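Local coordinates for protein sugar kinase, pfkB family (PDB 2AJR) that probably phosphorylates fructose 1-phosphate or a related sugar phosphate at the expense of ATP, as a pfkB-family member of the ribokinase clan, at residues L23-F28 with S44-S49; I29-V34 with D112-T117. All blocks are in the same frame, centred on the assembly; numbering follows the deposited sequence.

Contact 1 of 2, residues L23-F28 with S44-S49; sequences LDREIF and SKTQMS
E26 O is gripped by two donors from T46 and Q47, where strand 46-49 runs antiparallel to strand 23-28. T46 OG1 lies 3.0 Å from E26 O and Q47 N lies 2.9 Å from it, the two arriving from opposite faces of the carbonyl plane. T46 OG1 is placed there because it stands anti to its own backbone N (chi1 -162°). E26 N returns a bond to Q47 O, completing that hydrogen-bonded pair; D24 with S49 forms the next one, and F28 N to K45 O (2.8 Å) adds a further rung.

R25 and M48 form a non-hydrogen-bonded pair, and their side chains cross at about a right angle. The selenomethionine lays CB over one face of the guanidinium, 3.2 Å from R25 NH2, and turns SE to L23 CD2 (3.7 Å). Alongside D24 and S49, E26 runs beside Q47, its OE2 accepting a weak bond from S49 OG (3.3 Å). The other carboxylate oxygen of E26 takes the backbone N of K310, and D24 is salt-bridged to the K310 side chain. F28 has the CB of Q47 at its ring edge and K308 in a cation-pi contact.

Within this chain strand 46-51 is the outermost of its sheet, and strand 22-28 pairs on its other side with strand 105-112. Helix 76-89 packs on L23 and M48, while F123 of the second subunit meets R25 and T46.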
ATOM      1  N   LEU A  23      -9.671  -2.600  -1.230  1.00 34.29           N
ATOM      2  CA  LEU A  23      -9.278  -2.549   0.166  1.00 35.39           C
ATOM      3  C   LEU A  23      -8.680  -1.177   0.433  1.00 35.50           C
ATOM      4  O   LEU A  23      -7.737  -0.772  -0.226  1.00 38.75           O
ATOM      5  CB  LEU A  23      -8.231  -3.613   0.469  1.00 36.22           C
ATOM      6  CG  LEU A  23      -8.807  -5.014   0.544  1.00 40.21           C
ATOM      7  CD1 LEU A  23      -7.706  -6.042   0.421  1.00 45.55           C
ATOM      8  CD2 LEU A  23      -9.558  -5.161   1.851  1.00 39.53           C
ATOM      9  N   ASP A  24      -9.239  -0.455   1.386  1.00 35.25           N
ATOM     10  CA  ASP A  24      -8.748   0.861   1.732  1.00 35.83           C
ATOM     11  C   ASP A  24      -7.764   0.697   2.866  1.00 37.41           C
ATOM     12  O   ASP A  24      -8.116   0.178   3.928  1.00 40.27           O
ATOM     13  CB  ASP A  24      -9.895   1.772   2.176  1.00 33.94           C
ATOM     14  CG  ASP A  24     -10.662   2.353   1.018  1.00 39.33           C
ATOM     15  OD1 ASP A  24     -10.009   2.807   0.039  1.00 45.47           O
ATOM     16  OD2 ASP A  24     -11.923   2.365   1.085  1.00 46.82           O
ATOM     17  N   ARG A  25      -6.520   1.103   2.635  1.00 38.16           N
ATOM     18  CA  ARG A  25      -5.554   1.219   3.704  1.00 36.92           C
ATOM     19  C   ARG A  25      -5.408   2.672   4.113  1.00 36.05           C
ATOM     20  O   ARG A  25      -4.777   3.464   3.408  1.00 34.38           O
ATOM     21  CB  ARG A  25      -4.198   0.670   3.289  1.00 38.11           C
ATOM     22  CG  ARG A  25      -3.157   0.809   4.434  1.00 45.49           C
ATOM     23  CD  ARG A  25      -2.204  -0.364   4.507  1.00 56.80           C
ATOM     24  NE  ARG A  25      -2.826  -1.567   5.065  1.00 63.00           N
ATOM     25  CZ  ARG A  25      -3.056  -1.784   6.362  1.00 62.80           C
ATOM     26  NH1 ARG A  25      -2.731  -0.884   7.285  1.00 64.89           N
ATOM     27  NH2 ARG A  25      -3.616  -2.923   6.736  1.00 60.04           N
ATOM     28  N   GLU A  26      -5.989   3.009   5.261  1.00 37.17           N
ATOM     29  CA  GLU A  26      -5.882   4.348   5.843  1.00 37.53           C
ATOM     30  C   GLU A  26      -4.697   4.407   6.814  1.00 34.29           C
ATOM     31  O   GLU A  26      -4.479   3.519   7.636  1.00 34.94           O
ATOM     32  CB  GLU A  26      -7.179   4.726   6.568  1.00 38.22           C
ATOM     33  CG  GLU A  26      -8.501   4.588   5.751  1.00 40.15           C
ATOM     34  CD  GLU A  26      -9.677   3.983   6.595  1.00 48.03           C
ATOM     35  OE1 GLU A  26     -10.281   4.750   7.408  1.00 48.70           O
ATOM     36  OE2 GLU A  26      -9.983   2.745   6.437  1.00 57.36           O
ATOM     37  N   ILE A  27      -3.922   5.468   6.705  1.00 32.32           N
ATOM     38  CA  ILE A  27      -2.746   5.659   7.527  1.00 29.68           C
ATOM     39  C   ILE A  27      -2.838   7.086   8.032  1.00 29.18           C
ATOM     40  O   ILE A  27      -3.068   7.998   7.243  1.00 29.44           O
ATOM     41  CB  ILE A  27      -1.461   5.489   6.695  1.00 30.01           C
ATOM     42  CG1 ILE A  27      -1.540   4.219   5.843  1.00 31.30           C
ATOM     43  CG2 ILE A  27      -0.226   5.457   7.596  1.00 26.13           C
ATOM     44  CD1 ILE A  27      -0.589   4.219   4.680  1.00 30.21           C
ATOM     45  N   PHE A  28      -2.663   7.273   9.334  1.00 29.61           N
ATOM     46  CA  PHE A  28      -2.838   8.570   9.976  1.00 31.44           C
ATOM     47  C   PHE A  28      -1.492   9.046  10.477  1.00 30.80           C
ATOM     48  O   PHE A  28      -0.933   8.476  11.387  1.00 31.25           O
ATOM     49  CB  PHE A  28      -3.874   8.460  11.107  1.00 33.21           C
ATOM     50  CG  PHE A  28      -5.210   7.973  10.616  1.00 35.23           C
ATOM     51  CD1 PHE A  28      -6.088   8.846   9.977  1.00 37.79           C
ATOM     52  CD2 PHE A  28      -5.562   6.631  10.714  1.00 39.04           C
ATOM     53  CE1 PHE A  28      -7.323   8.391   9.476  1.00 39.45           C
ATOM     54  CE2 PHE A  28      -6.794   6.162  10.200  1.00 43.26           C
ATOM     55  CZ  PHE A  28      -7.668   7.043   9.580  1.00 34.14           C
ATOM     56  N   SER A  44      -3.181   1.806  16.121  1.00 43.73           N
ATOM     57  CA  SER A  44      -4.373   2.638  15.924  1.00 43.91           C
ATOM     58  C   SER A  44      -4.189   3.782  14.934  1.00 43.57           C
ATOM     59  O   SER A  44      -5.111   4.571  14.748  1.00 43.57           O
ATOM     60  CB  SER A  44      -4.805   3.258  17.257  1.00 44.99           C
ATOM     61  OG  SER A  44      -4.053   4.433  17.553  1.00 42.17           O
ATOM     62  N   LYS A  45      -3.005   3.925  14.347  1.00 44.16           N
ATOM     63  CA  LYS A  45      -2.779   4.964  13.333  1.00 45.61           C
ATOM     64  C   LYS A  45      -2.820   4.374  11.925  1.00 44.80           C
ATOM     65  O   LYS A  45      -2.416   5.006  10.950  1.00 43.54           O
ATOM     66  CB  LYS A  45      -1.476   5.706  13.608  1.00 45.72           C
ATOM     67  CG  LYS A  45      -1.638   6.685  14.755  1.00 49.39           C
ATOM     68  CD  LYS A  45      -0.341   7.354  15.165  1.00 49.98           C
ATOM     69  CE  LYS A  45      -0.515   8.092  16.505  1.00 56.20           C
ATOM     70  NZ  LYS A  45      -1.800   8.866  16.519  1.00 61.04           N
ATOM     71  N   THR A  46      -3.308   3.144  11.842  1.00 45.11           N
ATOM     72  CA  THR A  46      -3.631   2.529  10.586  1.00 44.59           C
ATOM     73  C   THR A  46      -4.969   1.802  10.694  1.00 44.53           C
ATOM     74  O   THR A  46      -5.385   1.378  11.764  1.00 45.28           O
ATOM     75  CB  THR A  46      -2.537   1.567  10.130  1.00 44.20           C
ATOM     76  OG1 THR A  46      -2.701   1.325   8.726  1.00 49.20           O
ATOM     77  CG2 THR A  46      -2.592   0.248  10.886  1.00 39.11           C
ATOM     78  N   GLN A  47      -5.637   1.677   9.563  1.00 45.18           N
ATOM     79  CA  GLN A  47      -6.944   1.061   9.496  1.00 46.09           C
ATOM     80  C   GLN A  47      -7.051   0.414   8.134  1.00 44.33           C
ATOM     81  O   GLN A  47      -6.582   0.960   7.135  1.00 44.51           O
ATOM     82  CB  GLN A  47      -8.032   2.125   9.655  1.00 48.32           C
ATOM     83  CG  GLN A  47      -9.413   1.600  10.014  1.00 54.86           C
ATOM     84  CD  GLN A  47      -9.491   1.115  11.460  1.00 66.05           C
ATOM     85  OE1 GLN A  47      -9.177  -0.040  11.765  1.00 66.93           O
ATOM     86  NE2 GLN A  47      -9.914   2.004  12.358  1.00 67.58           N
HETATM   87  N   MSE A  48      -7.663  -0.753   8.081  1.00 42.73           N
HETATM   88  CA  MSE A  48      -7.834  -1.412   6.814  1.00 42.97           C
HETATM   89  C   MSE A  48      -9.217  -2.001   6.714  1.00 40.73           C
HETATM   90  O   MSE A  48      -9.684  -2.667   7.632  1.00 39.78           O
HETATM   91  CB  MSE A  48      -6.772  -2.469   6.642  1.00 43.97           C
HETATM   92  CG  MSE A  48      -6.547  -2.809   5.195  1.00 59.25           C
HETATM   93 SE   MSE A  48      -7.271  -4.545   4.731  1.00101.34          SE
HETATM   94  CE  MSE A  48      -8.841  -4.849   5.978  1.00 79.00           C
ATOM     95  N   SER A  49      -9.884  -1.751   5.596  1.00 39.23           N
ATOM     96  CA  SER A  49     -11.278  -2.120   5.487  1.00 39.21           C
ATOM     97  C   SER A  49     -11.703  -2.285   4.047  1.00 38.18           C
ATOM     98  O   SER A  49     -11.116  -1.667   3.164  1.00 38.53           O
ATOM     99  CB  SER A  49     -12.127  -1.028   6.127  1.00 40.86           C
ATOM    100  OG  SER A  49     -11.930   0.219   5.471  1.00 48.75           O
TER

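Contact 2 of 2, residues I29-V34 with D112-T117; sequences IEDFQV and DEKNKT
The carboxylate of D112 binds two consecutive backbone amides of the opposite loop while also tying together its own turn. D31 N lies 3.1 Å from OD1 of D112, and F32 N lies 3.0 Å from OD2 of D112. Both amides come from above the carboxylate plane; N115 N and N115 ND2 approach OD1 and OD2, respectively, from the other face. The bond from N115 N makes an Asx motif, and K116 and T117 opposite D112 form a G1 beta bulge. With CG anti to the backbone N (chi1 180°), D112 reaches across to segment 29-34. A water adds to the grip, donating to D112 OD2 and F32 O and accepting from T117 OG1. Such a concentration of donors probably stabilises the ionised carboxylate.

D31 returns the contact. K114, its chain extended, brings NZ to the syn lone pair of D31 OD2 in a 2.7 Å salt bridge, and N115 ND2 lies 2.7 Å from D31 OD1, which stays close to the amide plane.

Segment 112-117 turns strand 105-112 into strand 117-122, and segment 29-34 follows strand 22-28. I29 and F32 rest on I110 of strand 105-112, and F32 also packs on V34 of the second subunit.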
ATOM      1  N   ILE A  29      -0.966  10.066   9.818  1.00 31.50           N
ATOM      2  CA  ILE A  29       0.340  10.623  10.103  1.00 32.05           C
ATOM      3  C   ILE A  29       0.203  12.139  10.224  1.00 32.48           C
ATOM      4  O   ILE A  29      -0.169  12.827   9.280  1.00 33.81           O
ATOM      5  CB  ILE A  29       1.322  10.341   8.948  1.00 32.37           C
ATOM      6  CG1 ILE A  29       1.532   8.847   8.748  1.00 34.98           C
ATOM      7  CG2 ILE A  29       2.655  10.989   9.213  1.00 32.48           C
ATOM      8  CD1 ILE A  29       2.067   8.503   7.358  1.00 31.51           C
ATOM      9  N   GLU A  30       0.505  12.663  11.385  1.00 34.53           N
ATOM     10  CA  GLU A  30       0.522  14.107  11.573  1.00 36.29           C
ATOM     11  C   GLU A  30       1.824  14.703  10.991  1.00 35.49           C
ATOM     12  O   GLU A  30       2.916  14.159  11.201  1.00 33.03           O
ATOM     13  CB  GLU A  30       0.343  14.442  13.066  1.00 35.74           C
ATOM     14  CG  GLU A  30      -0.976  13.862  13.647  1.00 38.35           C
ATOM     15  CD  GLU A  30      -1.601  14.705  14.774  1.00 39.87           C
ATOM     16  OE1 GLU A  30      -0.842  15.279  15.597  1.00 37.29           O
ATOM     17  OE2 GLU A  30      -2.859  14.778  14.835  1.00 38.60           O
ATOM     18  N   ASP A  31       1.683  15.822  10.269  1.00 35.10           N
ATOM     19  CA  ASP A  31       2.789  16.488   9.555  1.00 34.35           C
ATOM     20  C   ASP A  31       3.427  15.555   8.561  1.00 31.76           C
ATOM     21  O   ASP A  31       4.633  15.389   8.522  1.00 30.59           O
ATOM     22  CB  ASP A  31       3.839  17.073  10.507  1.00 34.82           C
ATOM     23  CG  ASP A  31       3.351  18.328  11.212  1.00 41.26           C
ATOM     24  OD1 ASP A  31       2.749  19.210  10.549  1.00 46.68           O
ATOM     25  OD2 ASP A  31       3.569  18.428  12.436  1.00 46.66           O
ATOM     26  N   PHE A  32       2.584  14.953   7.742  1.00 31.87           N
ATOM     27  CA  PHE A  32       3.049  14.120   6.663  1.00 31.12           C
ATOM     28  C   PHE A  32       3.686  14.997   5.592  1.00 31.30           C
ATOM     29  O   PHE A  32       3.051  15.925   5.046  1.00 30.76           O
ATOM     30  CB  PHE A  32       1.884  13.333   6.080  1.00 31.34           C
ATOM     31  CG  PHE A  32       2.259  12.484   4.899  1.00 34.45           C
ATOM     32  CD1 PHE A  32       3.291  11.556   4.992  1.00 33.58           C
ATOM     33  CD2 PHE A  32       1.566  12.598   3.699  1.00 36.03           C
ATOM     34  CE1 PHE A  32       3.637  10.766   3.905  1.00 35.61           C
ATOM     35  CE2 PHE A  32       1.889  11.802   2.610  1.00 34.98           C
ATOM     36  CZ  PHE A  32       2.933  10.886   2.708  1.00 35.99           C
ATOM     37  N   GLN A  33       4.950  14.711   5.311  1.00 31.05           N
ATOM     38  CA  GLN A  33       5.650  15.341   4.213  1.00 31.76           C
ATOM     39  C   GLN A  33       6.426  14.311   3.407  1.00 31.14           C
ATOM     40  O   GLN A  33       6.721  13.207   3.854  1.00 31.31           O
ATOM     41  CB  GLN A  33       6.586  16.457   4.701  1.00 32.54           C
ATOM     42  CG  GLN A  33       5.870  17.636   5.400  1.00 40.31           C
ATOM     43  CD  GLN A  33       4.830  18.348   4.505  1.00 49.47           C
ATOM     44  OE1 GLN A  33       4.829  18.197   3.274  1.00 54.61           O
ATOM     45  NE2 GLN A  33       3.942  19.120   5.131  1.00 49.08           N
ATOM     46  N   VAL A  34       6.752  14.726   2.200  1.00 30.71           N
ATOM     47  CA  VAL A  34       7.317  13.887   1.177  1.00 29.19           C
ATOM     48  C   VAL A  34       8.813  13.697   1.445  1.00 28.06           C
ATOM     49  O   VAL A  34       9.434  14.534   2.088  1.00 29.62           O
ATOM     50  CB  VAL A  34       7.017  14.567  -0.192  1.00 28.78           C
ATOM     51  CG1 VAL A  34       8.252  14.651  -1.086  1.00 29.82           C
ATOM     52  CG2 VAL A  34       5.840  13.886  -0.841  1.00 29.09           C
ATOM     53  N   ASP A 112      -3.649  13.485   7.307  1.00 36.94           N
ATOM     54  CA  ASP A 112      -2.877  14.337   8.234  1.00 38.84           C
ATOM     55  C   ASP A 112      -3.871  15.299   8.898  1.00 39.77           C
ATOM     56  O   ASP A 112      -4.238  16.331   8.330  1.00 40.96           O
ATOM     57  CB  ASP A 112      -1.774  15.098   7.473  1.00 37.18           C
ATOM     58  CG  ASP A 112      -0.935  16.013   8.372  1.00 40.11           C
ATOM     59  OD1 ASP A 112      -1.272  16.217   9.567  1.00 37.66           O
ATOM     60  OD2 ASP A 112       0.093  16.533   7.868  1.00 42.98           O
ATOM     61  N   GLU A 113      -4.312  14.941  10.097  1.00 41.66           N
ATOM     62  CA  GLU A 113      -5.410  15.654  10.758  1.00 43.67           C
ATOM     63  C   GLU A 113      -5.000  17.052  11.221  1.00 43.39           C
ATOM     64  O   GLU A 113      -5.841  17.944  11.293  1.00 44.16           O
ATOM     65  CB  GLU A 113      -5.929  14.848  11.957  1.00 44.55           C
ATOM     66  CG  GLU A 113      -7.450  14.756  11.997  1.00 49.08           C
ATOM     67  CD  GLU A 113      -7.988  14.360  13.359  1.00 46.82           C
ATOM     68  OE1 GLU A 113      -7.208  13.850  14.204  1.00 48.61           O
ATOM     69  OE2 GLU A 113      -9.206  14.570  13.570  1.00 55.41           O
ATOM     70  N   LYS A 114      -3.718  17.228  11.539  1.00 43.17           N
ATOM     71  CA  LYS A 114      -3.184  18.520  11.940  1.00 43.53           C
ATOM     72  C   LYS A 114      -3.225  19.545  10.794  1.00 44.10           C
ATOM     73  O   LYS A 114      -3.716  20.670  10.977  1.00 44.14           O
ATOM     74  CB  LYS A 114      -1.752  18.364  12.451  1.00 43.07           C
ATOM     75  CG  LYS A 114      -1.085  19.683  12.820  1.00 45.34           C
ATOM     76  CD  LYS A 114       0.319  19.471  13.371  1.00 44.95           C
ATOM     77  CE  LYS A 114       1.148  20.744  13.269  1.00 47.00           C
ATOM     78  NZ  LYS A 114       2.553  20.527  13.710  1.00 48.88           N
ATOM     79  N   ASN A 115      -2.712  19.162   9.623  1.00 43.18           N
ATOM     80  CA  ASN A 115      -2.630  20.079   8.480  1.00 43.13           C
ATOM     81  C   ASN A 115      -3.830  19.960   7.545  1.00 43.78           C
ATOM     82  O   ASN A 115      -3.846  20.554   6.468  1.00 42.91           O
ATOM     83  CB  ASN A 115      -1.345  19.825   7.693  1.00 43.94           C
ATOM     84  CG  ASN A 115      -0.100  20.198   8.465  1.00 42.23           C
ATOM     85  OD1 ASN A 115       0.336  21.347   8.442  1.00 46.31           O
ATOM     86  ND2 ASN A 115       0.495  19.220   9.134  1.00 42.11           N
ATOM     87  N   LYS A 116      -4.835  19.192   7.969  1.00 45.58           N
ATOM     88  CA  LYS A 116      -6.017  18.870   7.154  1.00 46.02           C
ATOM     89  C   LYS A 116      -5.635  18.483   5.727  1.00 44.18           C
ATOM     90  O   LYS A 116      -5.914  19.221   4.786  1.00 45.22           O
ATOM     91  CB  LYS A 116      -7.031  20.033   7.143  1.00 46.95           C
ATOM     92  CG  LYS A 116      -7.331  20.653   8.511  1.00 49.97           C
ATOM     93  CD  LYS A 116      -8.052  19.687   9.429  1.00 52.77           C
ATOM     94  CE  LYS A 116      -8.288  20.266  10.833  1.00 51.91           C
ATOM     95  NZ  LYS A 116      -8.645  19.164  11.793  1.00 50.12           N
ATOM     96  N   THR A 117      -4.983  17.334   5.572  1.00 42.60           N
ATOM     97  CA  THR A 117      -4.626  16.837   4.231  1.00 41.02           C
ATOM     98  C   THR A 117      -4.932  15.343   4.063  1.00 39.22           C
ATOM     99  O   THR A 117      -4.786  14.574   5.001  1.00 37.94           O
ATOM    100  CB  THR A 117      -3.133  17.123   3.871  1.00 40.57           C
ATOM    101  OG1 THR A 117      -2.268  16.273   4.625  1.00 37.14           O
ATOM    102  CG2 THR A 117      -2.766  18.601   4.132  1.00 40.94           C
TER
HETATM  103  O   HOH W   1       0.347  16.880   5.133  1.00 37.89           O

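In the fold
Contact 1 lies within the small four-stranded sheet and contact 2 at the loops that leave it, residues 23-28 leading straight into 29-34. Contact 1 joins the edge strand of this chain, 46-51, to strand 22-28, whereas contact 2 ties loops at the ends of strands 22-28 and 105-112. Both are only partly buried and touch the second subunit. In contact 1 backbone pairing dominates and side chains divide between two sheet faces; in contact 2, side-chain carboxylates replace the ladder. Each also approaches the magnesium site: E26 in contact 1 lies beside the ligand E309, and E113 in contact 2 hydrogen-bonds the ligand H267.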